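Local coordinates for protein RNA-directed RNA polymerase (Infectious pancreatic necrosis virus, PDB 3ZED) that probably copies the viral genome as an RNA-dependent RNA polymerase, adding ribonucleotides to a growing RNA chain, and is found both free and covalently attached to the genomic RNA, at residues L301-G306 against R319-A324; R63-M68 against F294-C299. All blocks are in the same frame, centred on the assembly; numbering follows the deposited sequence.

Contact 2 closes in the chain just before contact 1 opens: residues 294-299 run out of helix 283-293 and lead directly into strand 299-310, the first arm of the hairpin of contact 1. The two centres are about 19 Å apart, yet the contacts touch where Trp322 CZ2 packs at 3.4 Å on Ser298 O. Both border the loop predicted to bind GTP, residues 248-255: the side chain of Leu301 is about 4 Å from Gly248, and that of Tyr296 about 4 Å from the side chain of Pro250, both between nearest atoms. Contact 1 lies nearer the middle of the molecule, its centre about 13 Å from that of the chain, against about 26 Å for contact 2.

Contact 1. Residues L301-G306 against R319-A324; sequences LLFPKG and RNIWSA
An antiparallel beta hairpin pairs Leu301-Pro304 with Asn320-Ser323, the short strand axes 4.5 Å apart at their closest and their directions 147° apart. Leu301 with Ser323 and Phe303 with Ile321 are hydrogen-bonded pairs; Leu302 with Trp322 and Pro304 with Asn320 are non-hydrogen-bonded ones. Ile321 N to Phe303 O, at 2.7 Å, is nearly straight (177° at the hydrogen), and Lys305 N to Arg319 O, at 2.8 Å, carries the pairing one residue beyond the Pro304-Asn320 pair. Leu302 and Asn320 meet on one face: Leu302 CG sits 3.6 Å from Asn320 CG, with CD1 against Asn320 CB and CD2 against ND2. Gln167 of helix 164-179 donates to both Asn320 OD1 and Leu302 O, tying this face to the helix. On the other face, Phe303 CB packs 4.0 Å from Ile321 CB, while the Lys305 chain, extended as far as CE and bent at its last torsion, crosses Ile321 and brings CE within 3.9 Å of Ile321 CD1. With CG anti to the backbone N (chi1 -165°), the Lys305 chain is carried alongside Arg319 in the same direction, CD over a guanidinium face. Lys305 NZ and Arg319 NH2 stand 4.1 Å apart, both forming salt bridges to Glu307 OE2, whose carboxylate probably balances the two positive charges. The hairpin belongs to a mixed sheet in which strand 299-310 also pairs in parallel with strand 456-459, within the polymerase palm family region.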
ATOM      1  N   LEU B 301     -13.771   6.129  -6.271  1.00 49.00           N
ATOM      2  CA  LEU B 301     -13.653   6.540  -7.676  1.00 49.48           C
ATOM      3  C   LEU B 301     -12.710   5.557  -8.369  1.00 50.47           C
ATOM      4  O   LEU B 301     -11.628   5.297  -7.836  1.00 48.45           O
ATOM      5  CB  LEU B 301     -13.122   7.984  -7.824  1.00 49.77           C
ATOM      6  CG  LEU B 301     -13.906   9.113  -7.168  1.00 54.70           C
ATOM      7  CD1 LEU B 301     -13.216  10.444  -7.430  1.00 53.82           C
ATOM      8  CD2 LEU B 301     -15.373   9.141  -7.641  1.00 58.66           C
ATOM      9  N   LEU B 302     -13.132   4.954  -9.490  1.00 45.85           N
ATOM     10  CA  LEU B 302     -12.256   3.988 -10.156  1.00 44.87           C
ATOM     11  C   LEU B 302     -11.233   4.718 -11.033  1.00 47.90           C
ATOM     12  O   LEU B 302     -11.462   4.969 -12.217  1.00 46.19           O
ATOM     13  CB  LEU B 302     -13.055   2.956 -10.949  1.00 45.27           C
ATOM     14  CG  LEU B 302     -12.326   1.647 -11.199  1.00 46.82           C
ATOM     15  CD1 LEU B 302     -12.247   0.809  -9.922  1.00 45.12           C
ATOM     16  CD2 LEU B 302     -12.992   0.874 -12.341  1.00 46.98           C
ATOM     17  N   PHE B 303     -10.108   5.075 -10.412  1.00 45.01           N
ATOM     18  CA  PHE B 303      -9.019   5.816 -11.018  1.00 45.61           C
ATOM     19  C   PHE B 303      -8.123   4.901 -11.867  1.00 47.38           C
ATOM     20  O   PHE B 303      -7.652   3.884 -11.358  1.00 44.63           O
ATOM     21  CB  PHE B 303      -8.206   6.493  -9.892  1.00 47.60           C
ATOM     22  CG  PHE B 303      -7.186   7.507 -10.335  1.00 50.85           C
ATOM     23  CD1 PHE B 303      -5.877   7.125 -10.620  1.00 54.69           C
ATOM     24  CD2 PHE B 303      -7.506   8.860 -10.384  1.00 55.71           C
ATOM     25  CE1 PHE B 303      -4.923   8.068 -11.026  1.00 55.93           C
ATOM     26  CE2 PHE B 303      -6.552   9.804 -10.775  1.00 59.15           C
ATOM     27  CZ  PHE B 303      -5.268   9.401 -11.093  1.00 56.77           C
ATOM     28  N   PRO B 304      -7.845   5.244 -13.152  1.00 46.02           N
ATOM     29  CA  PRO B 304      -6.925   4.398 -13.954  1.00 44.24           C
ATOM     30  C   PRO B 304      -5.476   4.643 -13.533  1.00 49.09           C
ATOM     31  O   PRO B 304      -5.021   5.789 -13.527  1.00 50.42           O
ATOM     32  CB  PRO B 304      -7.197   4.849 -15.392  1.00 46.75           C
ATOM     33  CG  PRO B 304      -7.646   6.275 -15.269  1.00 52.16           C
ATOM     34  CD  PRO B 304      -8.318   6.419 -13.922  1.00 47.99           C
ATOM     35  N   LYS B 305      -4.765   3.593 -13.116  1.00 44.65           N
ATOM     36  CA  LYS B 305      -3.386   3.747 -12.635  1.00 43.27           C
ATOM     37  C   LYS B 305      -2.394   3.978 -13.796  1.00 46.98           C
ATOM     38  O   LYS B 305      -2.428   3.244 -14.790  1.00 44.28           O
ATOM     39  CB  LYS B 305      -2.974   2.501 -11.830  1.00 45.07           C
ATOM     40  CG  LYS B 305      -1.726   2.674 -10.997  1.00 46.46           C
ATOM     41  CD  LYS B 305      -1.504   1.470 -10.091  1.00 51.74           C
ATOM     42  CE  LYS B 305      -0.421   1.735  -9.065  1.00 58.97           C
ATOM     43  NZ  LYS B 305       0.932   1.681  -9.671  1.00 73.27           N
ATOM     44  N   GLY B 306      -1.526   4.984 -13.642  1.00 44.95           N
ATOM     45  CA  GLY B 306      -0.462   5.290 -14.598  1.00 45.40           C
ATOM     46  C   GLY B 306       0.633   4.251 -14.464  1.00 50.15           C
ATOM     47  O   GLY B 306       1.185   4.071 -13.380  1.00 50.63           O
ATOM     48  N   ARG B 319      -4.747  -1.189 -14.644  1.00 43.82           N
ATOM     49  CA  ARG B 319      -4.900  -1.393 -13.204  1.00 43.67           C
ATOM     50  C   ARG B 319      -5.697  -0.218 -12.613  1.00 44.80           C
ATOM     51  O   ARG B 319      -5.623   0.920 -13.108  1.00 44.37           O
ATOM     52  CB  ARG B 319      -3.542  -1.589 -12.505  1.00 45.66           C
ATOM     53  CG  ARG B 319      -2.843  -2.876 -12.952  1.00 60.84           C
ATOM     54  CD  ARG B 319      -2.173  -3.617 -11.816  1.00 74.94           C
ATOM     55  NE  ARG B 319      -0.871  -3.058 -11.457  1.00 88.31           N
ATOM     56  CZ  ARG B 319      -0.455  -2.879 -10.206  1.00109.86           C
ATOM     57  NH1 ARG B 319      -1.242  -3.197  -9.184  1.00104.32           N
ATOM     58  NH2 ARG B 319       0.748  -2.370  -9.968  1.00 94.69           N
ATOM     59  N   ASN B 320      -6.504  -0.522 -11.601  1.00 40.08           N
ATOM     60  CA  ASN B 320      -7.375   0.475 -10.982  1.00 41.56           C
ATOM     61  C   ASN B 320      -6.963   0.865  -9.590  1.00 46.34           C
ATOM     62  O   ASN B 320      -6.624   0.004  -8.783  1.00 46.94           O
ATOM     63  CB  ASN B 320      -8.811  -0.048 -10.936  1.00 40.56           C
ATOM     64  CG  ASN B 320      -9.421  -0.239 -12.299  1.00 49.42           C
ATOM     65  OD1 ASN B 320      -9.347   0.629 -13.150  1.00 42.80           O
ATOM     66  ND2 ASN B 320     -10.058  -1.375 -12.532  1.00 45.07           N
ATOM     67  N   ILE B 321      -7.048   2.172  -9.295  1.00 42.93           N
ATOM     68  CA  ILE B 321      -6.864   2.694  -7.948  1.00 41.12           C
ATOM     69  C   ILE B 321      -8.281   2.961  -7.414  1.00 45.66           C
ATOM     70  O   ILE B 321      -9.029   3.744  -8.012  1.00 47.15           O
ATOM     71  CB  ILE B 321      -5.952   3.950  -7.867  1.00 43.61           C
ATOM     72  CG1 ILE B 321      -4.497   3.678  -8.364  1.00 43.56           C
ATOM     73  CG2 ILE B 321      -6.012   4.617  -6.469  1.00 41.72           C
ATOM     74  CD1 ILE B 321      -3.330   3.579  -7.319  1.00 56.78           C
ATOM     75  N   TRP B 322      -8.664   2.279  -6.334  1.00 40.71           N
ATOM     76  CA  TRP B 322      -9.957   2.484  -5.686  1.00 40.62           C
ATOM     77  C   TRP B 322      -9.758   3.706  -4.797  1.00 46.43           C
ATOM     78  O   TRP B 322      -9.121   3.627  -3.737  1.00 45.27           O
ATOM     79  CB  TRP B 322     -10.345   1.232  -4.915  1.00 39.03           C
ATOM     80  CG  TRP B 322     -11.768   1.190  -4.439  1.00 42.14           C
ATOM     81  CD1 TRP B 322     -12.823   0.595  -5.069  1.00 46.14           C
ATOM     82  CD2 TRP B 322     -12.263   1.648  -3.167  1.00 42.65           C
ATOM     83  NE1 TRP B 322     -13.949   0.663  -4.274  1.00 47.61           N
ATOM     84  CE2 TRP B 322     -13.636   1.313  -3.107  1.00 48.37           C
ATOM     85  CE3 TRP B 322     -11.676   2.314  -2.068  1.00 43.27           C
ATOM     86  CZ2 TRP B 322     -14.434   1.623  -1.996  1.00 48.32           C
ATOM     87  CZ3 TRP B 322     -12.461   2.616  -0.970  1.00 45.29           C
ATOM     88  CH2 TRP B 322     -13.827   2.279  -0.941  1.00 47.51           C
ATOM     89  N   SER B 323     -10.181   4.869  -5.300  1.00 44.36           N
ATOM     90  CA  SER B 323      -9.889   6.099  -4.608  1.00 44.70           C
ATOM     91  C   SER B 323     -10.953   6.391  -3.540  1.00 50.35           C
ATOM     92  O   SER B 323     -12.035   6.913  -3.820  1.00 50.45           O
ATOM     93  CB  SER B 323      -9.707   7.234  -5.607  1.00 49.05           C
ATOM     94  OG  SER B 323      -9.135   8.356  -4.961  1.00 65.14           O
ATOM     95  N   ALA B 324     -10.610   6.023  -2.295  1.00 48.19           N
ATOM     96  CA  ALA B 324     -11.445   6.150  -1.102  1.00 48.60           C
ATOM     97  C   ALA B 324     -11.822   7.578  -0.811  1.00 51.21           C
ATOM     98  O   ALA B 324     -10.956   8.464  -0.861  1.00 49.41           O
ATOM     99  CB  ALA B 324     -10.712   5.584   0.120  1.00 48.82           C
TER

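Contact 2. Residues R63-M68 against F294-C299; sequences RAIPTM and FWYLSC
Trp295, at the start of the 3-10 segment 295-298, lays its indole against Arg63. With CG between the backbone N and the carbonyl carbon (chi1 70°), the indole is turned flat against the arginine chain. Arg63 CB stands over the six-membered ring, 3.5 Å from the centroid and 17° off the normal, a CH-pi contact; the guanidinium, its plane turned 27° from the ring, follows with CZ 3.4 Å from Trp295 CE3. At the indole edge, Trp295 NE1 donates to Ala64 O over 2.9 Å; the oxygen lies in the ring plane, although the donor stands well above the carbonyl plane. Ile65 CG1 reaches Trp295 CZ2 at 3.6 Å.

Tyr296 comes next, its CB covering the indole face opposite Arg63, so that the ring is sandwiched. Ile65 CG1 also approaches Tyr296 CD2 (4.0 Å), and both side chains touch Pro250 of the predicted GTP-binding loop and Pro96 of strand 92-98. The contact thereby joins the turn between helix 283-293 and strand 299-310 to strand 65-72, the central strand of a three-stranded antiparallel sheet.

Ser298 OG donates to Trp295 O at 2.8 Å, an oxygen that also accepts from Ser298 N, fastening the 3-10 turn that carries the indole. The same hydroxyl accepts from a water that in turn accepts from Arg63 NH1 in the guanidinium plane. Gln463 OE1, Leu789 O and Ser456 OG bind Arg63 NE, NH1 and NH2 respectively, fixing the rotation of the group. Cys299, where the next strand begins, brings SG to 4.1 Å from Arg63 NH2.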
ATOM      1  N   ARG B  63     -27.195   5.089  -6.341  1.00 62.55           N
ATOM      2  CA  ARG B  63     -27.588   5.860  -5.174  1.00 62.37           C
ATOM      3  C   ARG B  63     -27.220   7.325  -5.411  1.00 67.26           C
ATOM      4  O   ARG B  63     -26.266   7.615  -6.139  1.00 66.56           O
ATOM      5  CB  ARG B  63     -26.954   5.299  -3.903  1.00 57.75           C
ATOM      6  CG  ARG B  63     -27.358   3.860  -3.614  1.00 60.61           C
ATOM      7  CD  ARG B  63     -26.193   3.039  -3.090  1.00 61.92           C
ATOM      8  NE  ARG B  63     -25.052   3.060  -4.003  1.00 58.65           N
ATOM      9  CZ  ARG B  63     -23.891   2.453  -3.777  1.00 72.16           C
ATOM     10  NH1 ARG B  63     -23.699   1.762  -2.660  1.00 52.88           N
ATOM     11  NH2 ARG B  63     -22.909   2.543  -4.663  1.00 62.65           N
ATOM     12  N   ALA B  64     -28.002   8.241  -4.834  1.00 64.99           N
ATOM     13  CA  ALA B  64     -27.829   9.681  -5.020  1.00 65.56           C
ATOM     14  C   ALA B  64     -27.256  10.366  -3.765  1.00 67.83           C
ATOM     15  O   ALA B  64     -27.427   9.875  -2.652  1.00 67.20           O
ATOM     16  CB  ALA B  64     -29.163  10.311  -5.406  1.00 68.77           C
ATOM     17  N   ILE B  65     -26.595  11.506  -3.958  1.00 63.94           N
ATOM     18  CA  ILE B  65     -25.997  12.291  -2.875  1.00 63.84           C
ATOM     19  C   ILE B  65     -26.821  13.567  -2.717  1.00 71.80           C
ATOM     20  O   ILE B  65     -27.111  14.185  -3.742  1.00 72.86           O
ATOM     21  CB  ILE B  65     -24.500  12.596  -3.199  1.00 64.40           C
ATOM     22  CG1 ILE B  65     -23.660  11.312  -3.209  1.00 62.11           C
ATOM     23  CG2 ILE B  65     -23.903  13.660  -2.254  1.00 65.35           C
ATOM     24  CD1 ILE B  65     -22.330  11.394  -3.966  1.00 63.92           C
ATOM     25  N   PRO B  66     -27.174  14.027  -1.487  1.00 70.13           N
ATOM     26  CA  PRO B  66     -27.932  15.291  -1.374  1.00 72.62           C
ATOM     27  C   PRO B  66     -27.135  16.476  -1.940  1.00 76.48           C
ATOM     28  O   PRO B  66     -25.896  16.462  -1.914  1.00 73.67           O
ATOM     29  CB  PRO B  66     -28.182  15.432   0.136  1.00 74.69           C
ATOM     30  CG  PRO B  66     -27.989  14.064   0.692  1.00 77.13           C
ATOM     31  CD  PRO B  66     -26.913  13.452  -0.152  1.00 70.64           C
ATOM     32  N   THR B  67     -27.852  17.484  -2.477  1.00 74.55           N
ATOM     33  CA  THR B  67     -27.233  18.655  -3.101  1.00 74.38           C
ATOM     34  C   THR B  67     -26.416  19.456  -2.058  1.00 78.06           C
ATOM     35  O   THR B  67     -26.798  19.511  -0.886  1.00 77.25           O
ATOM     36  CB  THR B  67     -28.276  19.478  -3.861  1.00 77.41           C
ATOM     37  OG1 THR B  67     -29.361  19.831  -3.003  1.00 83.13           O
ATOM     38  CG2 THR B  67     -28.825  18.723  -5.048  1.00 70.51           C
ATOM     39  N   MET B  68     -25.233  19.968  -2.479  1.00 74.74           N
ATOM     40  CA  MET B  68     -24.316  20.708  -1.614  1.00 74.66           C
ATOM     41  C   MET B  68     -24.930  21.997  -1.112  1.00 79.40           C
ATOM     42  O   MET B  68     -25.593  22.714  -1.864  1.00 81.23           O
ATOM     43  CB  MET B  68     -22.970  21.021  -2.303  1.00 76.19           C
ATOM     44  CG  MET B  68     -22.137  19.815  -2.603  1.00 78.12           C
ATOM     45  SD  MET B  68     -21.821  18.750  -1.175  1.00 81.80           S
ATOM     46  CE  MET B  68     -21.506  17.232  -1.992  1.00 76.36           C
ATOM     47  N   PHE B 294     -24.761   7.878   4.637  1.00 59.60           N
ATOM     48  CA  PHE B 294     -23.368   8.092   4.254  1.00 57.94           C
ATOM     49  C   PHE B 294     -22.861   6.971   3.307  1.00 60.61           C
ATOM     50  O   PHE B 294     -21.665   6.681   3.311  1.00 58.83           O
ATOM     51  CB  PHE B 294     -22.481   8.162   5.508  1.00 58.95           C
ATOM     52  CG  PHE B 294     -22.666   9.395   6.353  1.00 62.08           C
ATOM     53  CD1 PHE B 294     -21.894  10.534   6.132  1.00 65.07           C
ATOM     54  CD2 PHE B 294     -23.578   9.410   7.402  1.00 64.90           C
ATOM     55  CE1 PHE B 294     -22.049  11.676   6.938  1.00 67.04           C
ATOM     56  CE2 PHE B 294     -23.730  10.545   8.204  1.00 68.75           C
ATOM     57  CZ  PHE B 294     -22.963  11.671   7.971  1.00 66.60           C
ATOM     58  N   TRP B 295     -23.760   6.360   2.483  1.00 56.83           N
ATOM     59  CA  TRP B 295     -23.436   5.261   1.552  1.00 55.05           C
ATOM     60  C   TRP B 295     -22.185   5.576   0.714  1.00 57.81           C
ATOM     61  O   TRP B 295     -21.383   4.679   0.458  1.00 56.16           O
ATOM     62  CB  TRP B 295     -24.631   4.940   0.611  1.00 54.97           C
ATOM     63  CG  TRP B 295     -24.921   6.010  -0.416  1.00 57.00           C
ATOM     64  CD1 TRP B 295     -25.802   7.047  -0.293  1.00 62.21           C
ATOM     65  CD2 TRP B 295     -24.271   6.185  -1.692  1.00 55.84           C
ATOM     66  NE1 TRP B 295     -25.753   7.850  -1.417  1.00 62.47           N
ATOM     67  CE2 TRP B 295     -24.787   7.369  -2.268  1.00 61.68           C
ATOM     68  CE3 TRP B 295     -23.276   5.470  -2.391  1.00 55.15           C
ATOM     69  CZ2 TRP B 295     -24.373   7.833  -3.527  1.00 60.54           C
ATOM     70  CZ3 TRP B 295     -22.847   5.948  -3.617  1.00 56.56           C
ATOM     71  CH2 TRP B 295     -23.417   7.097  -4.189  1.00 58.82           C
ATOM     72  N   TYR B 296     -22.034   6.859   0.282  1.00 54.54           N
ATOM     73  CA  TYR B 296     -20.983   7.341  -0.608  1.00 52.73           C
ATOM     74  C   TYR B 296     -19.595   7.236   0.020  1.00 56.33           C
ATOM     75  O   TYR B 296     -18.600   7.245  -0.710  1.00 55.55           O
ATOM     76  CB  TYR B 296     -21.291   8.768  -1.085  1.00 54.51           C
ATOM     77  CG  TYR B 296     -21.585   9.754   0.023  1.00 56.45           C
ATOM     78  CD1 TYR B 296     -20.561  10.471   0.634  1.00 57.67           C
ATOM     79  CD2 TYR B 296     -22.890   9.994   0.437  1.00 58.52           C
ATOM     80  CE1 TYR B 296     -20.823  11.362   1.668  1.00 60.60           C
ATOM     81  CE2 TYR B 296     -23.168  10.897   1.457  1.00 59.88           C
ATOM     82  CZ  TYR B 296     -22.133  11.588   2.066  1.00 65.38           C
ATOM     83  OH  TYR B 296     -22.398  12.493   3.066  1.00 64.42           O
ATOM     84  N   LEU B 297     -19.526   7.072   1.356  1.00 52.47           N
ATOM     85  CA  LEU B 297     -18.264   6.881   2.063  1.00 50.92           C
ATOM     86  C   LEU B 297     -17.709   5.464   1.827  1.00 53.06           C
ATOM     87  O   LEU B 297     -16.575   5.182   2.222  1.00 52.00           O
ATOM     88  CB  LEU B 297     -18.417   7.167   3.567  1.00 51.72           C
ATOM     89  CG  LEU B 297     -18.681   8.623   3.996  1.00 57.99           C
ATOM     90  CD1 LEU B 297     -18.581   8.763   5.501  1.00 57.87           C
ATOM     91  CD2 LEU B 297     -17.720   9.604   3.332  1.00 62.71           C
ATOM     92  N   SER B 298     -18.481   4.595   1.143  1.00 49.66           N
ATOM     93  CA  SER B 298     -18.050   3.234   0.809  1.00 49.07           C
ATOM     94  C   SER B 298     -17.871   3.035  -0.709  1.00 52.87           C
ATOM     95  O   SER B 298     -17.726   1.896  -1.155  1.00 51.59           O
ATOM     96  CB  SER B 298     -19.054   2.217   1.334  1.00 53.50           C
ATOM     97  OG  SER B 298     -20.203   2.184   0.501  1.00 62.09           O
ATOM     98  N   CYS B 299     -17.920   4.129  -1.493  1.00 50.55           N
ATOM     99  CA  CYS B 299     -17.836   4.066  -2.948  1.00 51.38           C
ATOM    100  C   CYS B 299     -16.603   4.807  -3.429  1.00 54.09           C
ATOM    101  O   CYS B 299     -16.491   6.021  -3.245  1.00 54.07           O
ATOM    102  CB  CYS B 299     -19.114   4.614  -3.581  1.00 54.22           C
ATOM    103  SG  CYS B 299     -19.261   4.318  -5.368  1.00 58.78           S
TER
HETATM  104  O   HOH W   1     -21.108   0.553  -1.732  1.00 46.04           O